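Local coordinates for Ton_1535 (PDB 3ZPJ), which is of unknown function but folds as an all-helical alpha-solenoid with an unusual left-handed helical turn, at residues Glu103-Glu106 / Glu112-Met115; Asp186-Asp189 / Gln195-Ala198. One frame throughout, in Å; residues are numbered along the deposited sequence.

In the fold
Interactions 1 and 2 lie at two turns between consecutive helices of one alpha-solenoid, met in series along the chain. Five residues separate the two segments of each; the link between the helices is five residues in the first and three in the second. The CA atoms closest across each contact belong to residues nine positions apart: Ala-104 and Lys-113, then Phe-188 and Ala-197. Their centres, 25 Å apart with nearest atoms about 10 Å apart, lie about 26 and 17 Å from the centre of the chain. The first turn is tied by one polar bond, the second by an aromatic side chain. Neither can be related to a known active site or ligand.

Interaction 1 (Glu103-Glu106 / Glu112-Met115); sequences EANE and EKGM
Lys-113 reaches back from the start of helix 110-126 to Asn-105, just past the end of helix 90-104, and so links two consecutive helices of the alpha-solenoid. The surface buried between Glu103-Glu106 and Glu112-Met115 is modest, 138 Å² over both sides. Helix 110-126 comes in with Glu-112, whose backbone N is hydrogen-bonded to Ser-109 OG just before that helix, while its side chain rests on Ala-71 of helix 70-86, which Glu-103 also touches. Lys-113 carries the contact. Its CA lies 5.9 Å from the CA of Ala-104, the nearest CA pair between the two segments. With CG anti to the backbone N (chi1 -170°) and the rest of the chain extended, its methylenes run past the last carbonyl of helix 90-104: CD is 3.7 Å from Ala-104 O. The chain then crosses the Asn-105 side chain at a slant, and its amine donates to the amide oxygen, NZ to OD1 being 2.8 Å. This is a bond of ordinary length, well angled at the oxygen (C=O...N 129°), with the nitrogen tilted 26° from the carbonyl plane. Although the CB of Asn-105 points away from the second helix, the lysine reaches far enough to meet the OD1 of the amide. The neighbouring CE is 3.1 Å from the same OD1. On the Asn-105 side the backbone turn is held by Glu-106 N, 3.0 Å from Glu-103 O. Further along, Gly-114 and Met-115 turn to their own helix: the carbonyl oxygens of both are hydrogen-bonded to Ser-118 OG, and Met-115 O is also weakly bonded to Thr-119 OG1.

Interaction 2 (Asp186-Asp189 / Gln195-Ala198); sequences DIFD and QRAA
Phe-188 and Ala-197 are the nearest CA pair of Asp186-Asp189 and Gln195-Ala198, 5.0 Å apart, just before and after the bend that joins helices 174-190 and 194-209. Phe-188 fills the angle between the two. Its CB, pointing toward the second helix, packs against the methyl of Ala-197, CB to CB 3.9 Å, and lies 3.8 Å from Ala-197 N. With CG beside the backbone N and anti to the carbonyl carbon (chi1 -67°), the ring presents one face to Arg-196 CB, which sits 4.0 Å from the ring centroid and 20° off the normal, a CH-pi contact displaced toward the rim. The two side chains run nearly at right angles. Beyond CB the arginine chain passes the far end of the ring, CD being 4.0 Å from CZ, and bends so that NH1 comes 3.8 Å from CE1. The guanidinium plane is turned 51° from the ring, so the two are not stacked; its polar partner is Asp-163 of helix 151-170, in salt bridge with NH1. Phe-188 also touches Asp-163 and Leu-159, so the same earlier helix borders both residues. Cutting Phe-188 back to an alanine is likely to take away the ring face next to Arg-196 CB and the contacts of CD and NH1, leaving that chain freer to turn. Small alanine on one arm, large aromatic on the other and helix 151-170 alongside are how this antiparallel helical hairpin packs into the alpha-solenoid.

Interaction 1 (Glu103-Glu106 / Glu112-Met115)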
ATOM      1  N   GLU A 103      -5.592  11.490 -25.235  1.00 42.41           N
ATOM      2  CA  GLU A 103      -5.267  10.417 -26.168  1.00 47.69           C
ATOM      3  C   GLU A 103      -6.098   9.158 -25.925  1.00 51.32           C
ATOM      4  O   GLU A 103      -6.584   8.539 -26.871  1.00 55.93           O
ATOM      5  CB  GLU A 103      -3.780  10.096 -26.111  1.00 43.43           C
ATOM      6  CG  GLU A 103      -2.915  11.258 -26.588  1.00 52.78           C
ATOM      7  CD  GLU A 103      -3.121  11.565 -28.055  1.00 59.66           C
ATOM      8  OE1 GLU A 103      -3.372  10.607 -28.821  1.00 66.89           O
ATOM      9  OE2 GLU A 103      -3.042  12.757 -28.442  1.00 54.05           O
ATOM     10  N   ALA A 104      -6.265   8.790 -24.656  1.00 54.42           N
ATOM     11  CA  ALA A 104      -7.162   7.697 -24.286  1.00 48.47           C
ATOM     12  C   ALA A 104      -8.564   7.886 -24.881  1.00 48.68           C
ATOM     13  O   ALA A 104      -9.136   6.960 -25.446  1.00 48.41           O
ATOM     14  CB  ALA A 104      -7.248   7.581 -22.786  1.00 44.91           C
ATOM     15  N   ASN A 105      -9.107   9.092 -24.765  1.00 46.45           N
ATOM     16  CA  ASN A 105     -10.448   9.372 -25.266  1.00 52.74           C
ATOM     17  C   ASN A 105     -10.539   9.359 -26.784  1.00 63.28           C
ATOM     18  O   ASN A 105     -11.594   9.650 -27.338  1.00 80.53           O
ATOM     19  CB  ASN A 105     -10.966  10.715 -24.734  1.00 54.72           C
ATOM     20  CG  ASN A 105     -11.433  10.632 -23.291  1.00 59.95           C
ATOM     21  OD1 ASN A 105     -11.846   9.576 -22.826  1.00 65.74           O
ATOM     22  ND2 ASN A 105     -11.380  11.753 -22.580  1.00 56.53           N
ATOM     23  N   GLU A 106      -9.440   9.034 -27.456  1.00 60.91           N
ATOM     24  CA  GLU A 106      -9.436   8.975 -28.917  1.00 70.19           C
ATOM     25  C   GLU A 106      -9.544   7.524 -29.374  1.00 62.86           C
ATOM     26  O   GLU A 106      -9.832   7.243 -30.538  1.00 54.20           O
ATOM     27  CB  GLU A 106      -8.175   9.638 -29.480  1.00 69.85           C
ATOM     28  CG  GLU A 106      -8.433  10.582 -30.636  1.00 82.30           C
ATOM     29  CD  GLU A 106      -9.508  11.618 -30.339  1.00 89.37           C
ATOM     30  OE1 GLU A 106      -9.637  12.035 -29.166  1.00 93.48           O
ATOM     31  OE2 GLU A 106     -10.228  12.014 -31.284  1.00 87.41           O
ATOM     32  N   GLU A 112     -10.094  -1.556 -25.369  1.00 54.34           N
ATOM     33  CA  GLU A 112      -8.756  -0.985 -25.455  1.00 52.14           C
ATOM     34  C   GLU A 112      -8.658   0.271 -24.580  1.00 47.29           C
ATOM     35  O   GLU A 112      -7.719   0.409 -23.778  1.00 33.16           O
ATOM     36  CB  GLU A 112      -8.327  -0.696 -26.889  1.00 58.03           C
ATOM     37  CG  GLU A 112      -6.806  -0.565 -27.044  1.00 72.78           C
ATOM     38  CD  GLU A 112      -6.379  -0.214 -28.466  1.00 82.02           C
ATOM     39  OE1 GLU A 112      -7.247  -0.214 -29.368  1.00 92.88           O
ATOM     40  OE2 GLU A 112      -5.175   0.058 -28.676  1.00 72.65           O
ATOM     41  N   LYS A 113      -9.637   1.166 -24.711  1.00 38.11           N
ATOM     42  CA  LYS A 113      -9.674   2.364 -23.879  1.00 36.15           C
ATOM     43  C   LYS A 113      -9.505   2.039 -22.393  1.00 40.94           C
ATOM     44  O   LYS A 113      -8.695   2.664 -21.711  1.00 37.30           O
ATOM     45  CB  LYS A 113     -10.970   3.108 -24.064  1.00 34.72           C
ATOM     46  CG  LYS A 113     -11.002   4.488 -23.428  1.00 36.94           C
ATOM     47  CD  LYS A 113     -12.113   5.311 -24.080  1.00 45.33           C
ATOM     48  CE  LYS A 113     -12.411   6.583 -23.310  1.00 52.01           C
ATOM     49  NZ  LYS A 113     -13.302   7.496 -24.096  1.00 63.73           N
ATOM     50  N   GLY A 114     -10.256   1.049 -21.921  1.00 39.79           N
ATOM     51  CA  GLY A 114     -10.255   0.681 -20.518  1.00 37.29           C
ATOM     52  C   GLY A 114      -8.872   0.274 -20.068  1.00 35.26           C
ATOM     53  O   GLY A 114      -8.434   0.631 -18.978  1.00 42.43           O
ATOM     54  N   MET A 115      -8.188  -0.476 -20.923  1.00 38.70           N
ATOM     55  CA  MET A 115      -6.861  -1.004 -20.622  1.00 48.89           C
ATOM     56  C   MET A 115      -5.854   0.121 -20.468  1.00 44.40           C
ATOM     57  O   MET A 115      -5.066   0.160 -19.511  1.00 34.94           O
ATOM     58  CB  MET A 115      -6.415  -1.932 -21.750  1.00 60.61           C
ATOM     59  CG  MET A 115      -7.238  -3.199 -21.872  1.00 69.63           C
ATOM     60  SD  MET A 115      -6.850  -4.373 -20.574  1.00 61.51           S
ATOM     61  CE  MET A 115      -6.613  -5.806 -21.612  1.00 39.90           C
TER

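Interaction 2 (Asp186-Asp189 / Gln195-Ala198)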
ATOM      1  N   ASP A 186     -12.689  -7.209  -4.923  1.00 26.75           N
ATOM      2  CA  ASP A 186     -14.022  -7.194  -5.501  1.00 38.89           C
ATOM      3  C   ASP A 186     -14.022  -7.784  -6.916  1.00 30.91           C
ATOM      4  O   ASP A 186     -14.886  -8.599  -7.263  1.00 32.51           O
ATOM      5  CB  ASP A 186     -14.542  -5.765  -5.532  1.00 49.92           C
ATOM      6  CG  ASP A 186     -15.937  -5.654  -5.016  1.00 64.97           C
ATOM      7  OD1 ASP A 186     -16.084  -5.472  -3.786  1.00 78.48           O
ATOM      8  OD2 ASP A 186     -16.879  -5.755  -5.835  1.00 62.41           O
ATOM      9  N   ILE A 187     -13.023  -7.399  -7.708  1.00 29.96           N
ATOM     10  CA  ILE A 187     -12.931  -7.833  -9.107  1.00 37.47           C
ATOM     11  C   ILE A 187     -12.575  -9.325  -9.196  1.00 36.99           C
ATOM     12  O   ILE A 187     -13.168 -10.072  -9.987  1.00 29.91           O
ATOM     13  CB  ILE A 187     -11.889  -6.990  -9.880  1.00 32.48           C
ATOM     14  CG1 ILE A 187     -12.476  -5.634 -10.281  1.00 34.67           C
ATOM     15  CG2 ILE A 187     -11.415  -7.707 -11.113  1.00 36.17           C
ATOM     16  CD1 ILE A 187     -11.415  -4.669 -10.868  1.00 31.62           C
ATOM     17  N   PHE A 188     -11.617  -9.751  -8.372  1.00 26.33           N
ATOM     18  CA  PHE A 188     -11.148 -11.127  -8.394  1.00 29.02           C
ATOM     19  C   PHE A 188     -12.197 -12.078  -7.840  1.00 32.46           C
ATOM     20  O   PHE A 188     -12.301 -13.243  -8.256  1.00 35.99           O
ATOM     21  CB  PHE A 188      -9.843 -11.235  -7.607  1.00 35.42           C
ATOM     22  CG  PHE A 188      -8.705 -10.516  -8.259  1.00 32.88           C
ATOM     23  CD1 PHE A 188      -8.711 -10.306  -9.634  1.00 32.26           C
ATOM     24  CD2 PHE A 188      -7.641 -10.045  -7.520  1.00 24.16           C
ATOM     25  CE1 PHE A 188      -7.677  -9.637 -10.249  1.00 26.89           C
ATOM     26  CE2 PHE A 188      -6.592  -9.361  -8.137  1.00 21.30           C
ATOM     27  CZ  PHE A 188      -6.614  -9.173  -9.497  1.00 35.41           C
ATOM     28  N   ASP A 189     -12.985 -11.564  -6.904  1.00 38.98           N
ATOM     29  CA  ASP A 189     -14.082 -12.315  -6.331  1.00 32.96           C
ATOM     30  C   ASP A 189     -15.208 -12.535  -7.345  1.00 40.54           C
ATOM     31  O   ASP A 189     -15.662 -13.671  -7.544  1.00 40.35           O
ATOM     32  CB  ASP A 189     -14.628 -11.586  -5.110  1.00 40.35           C
ATOM     33  CG  ASP A 189     -15.693 -12.383  -4.390  1.00 51.15           C
ATOM     34  OD1 ASP A 189     -15.458 -13.578  -4.095  1.00 54.03           O
ATOM     35  OD2 ASP A 189     -16.775 -11.814  -4.139  1.00 55.98           O
ATOM     36  N   GLN A 195      -7.415 -17.768  -6.539  1.00 39.64           N
ATOM     37  CA  GLN A 195      -6.031 -17.701  -6.056  1.00 31.71           C
ATOM     38  C   GLN A 195      -5.615 -16.279  -5.848  1.00 29.58           C
ATOM     39  O   GLN A 195      -4.979 -15.935  -4.843  1.00 41.21           O
ATOM     40  CB  GLN A 195      -5.044 -18.419  -6.981  1.00 25.32           C
ATOM     41  CG  GLN A 195      -5.236 -19.917  -6.926  1.00 27.48           C
ATOM     42  CD  GLN A 195      -4.166 -20.692  -7.692  1.00 39.17           C
ATOM     43  OE1 GLN A 195      -3.079 -20.181  -7.949  1.00 39.76           O
ATOM     44  NE2 GLN A 195      -4.466 -21.941  -8.025  1.00 28.76           N
ATOM     45  N   ARG A 196      -6.003 -15.447  -6.792  1.00 32.10           N
ATOM     46  CA  ARG A 196      -5.724 -14.044  -6.703  1.00 29.86           C
ATOM     47  C   ARG A 196      -6.570 -13.341  -5.652  1.00 29.53           C
ATOM     48  O   ARG A 196      -6.089 -12.436  -4.969  1.00 34.70           O
ATOM     49  CB  ARG A 196      -5.926 -13.393  -8.062  1.00 28.76           C
ATOM     50  CG  ARG A 196      -4.790 -13.651  -9.016  1.00 28.56           C
ATOM     51  CD  ARG A 196      -4.904 -12.687 -10.217  1.00 28.40           C
ATOM     52  NE  ARG A 196      -5.430 -13.404 -11.357  1.00 30.10           N
ATOM     53  CZ  ARG A 196      -5.750 -12.848 -12.524  1.00 33.72           C
ATOM     54  NH1 ARG A 196      -5.600 -11.539 -12.727  1.00 31.05           N
ATOM     55  NH2 ARG A 196      -6.215 -13.617 -13.483  1.00 23.85           N
ATOM     56  N   ALA A 197      -7.835 -13.720  -5.536  1.00 31.07           N
ATOM     57  CA  ALA A 197      -8.660 -13.122  -4.498  1.00 27.27           C
ATOM     58  C   ALA A 197      -8.044 -13.388  -3.097  1.00 30.06           C
ATOM     59  O   ALA A 197      -8.022 -12.496  -2.251  1.00 26.99           O
ATOM     60  CB  ALA A 197     -10.095 -13.636  -4.580  1.00 23.54           C
ATOM     61  N   ALA A 198      -7.506 -14.592  -2.886  1.00 25.98           N
ATOM     62  CA  ALA A 198      -6.989 -14.992  -1.562  1.00 24.64           C
ATOM     63  C   ALA A 198      -5.792 -14.104  -1.163  1.00 25.94           C
ATOM     64  O   ALA A 198      -5.768 -13.511  -0.089  1.00 38.73           O
ATOM     65  CB  ALA A 198      -6.603 -16.463  -1.574  1.00 24.24           C
TER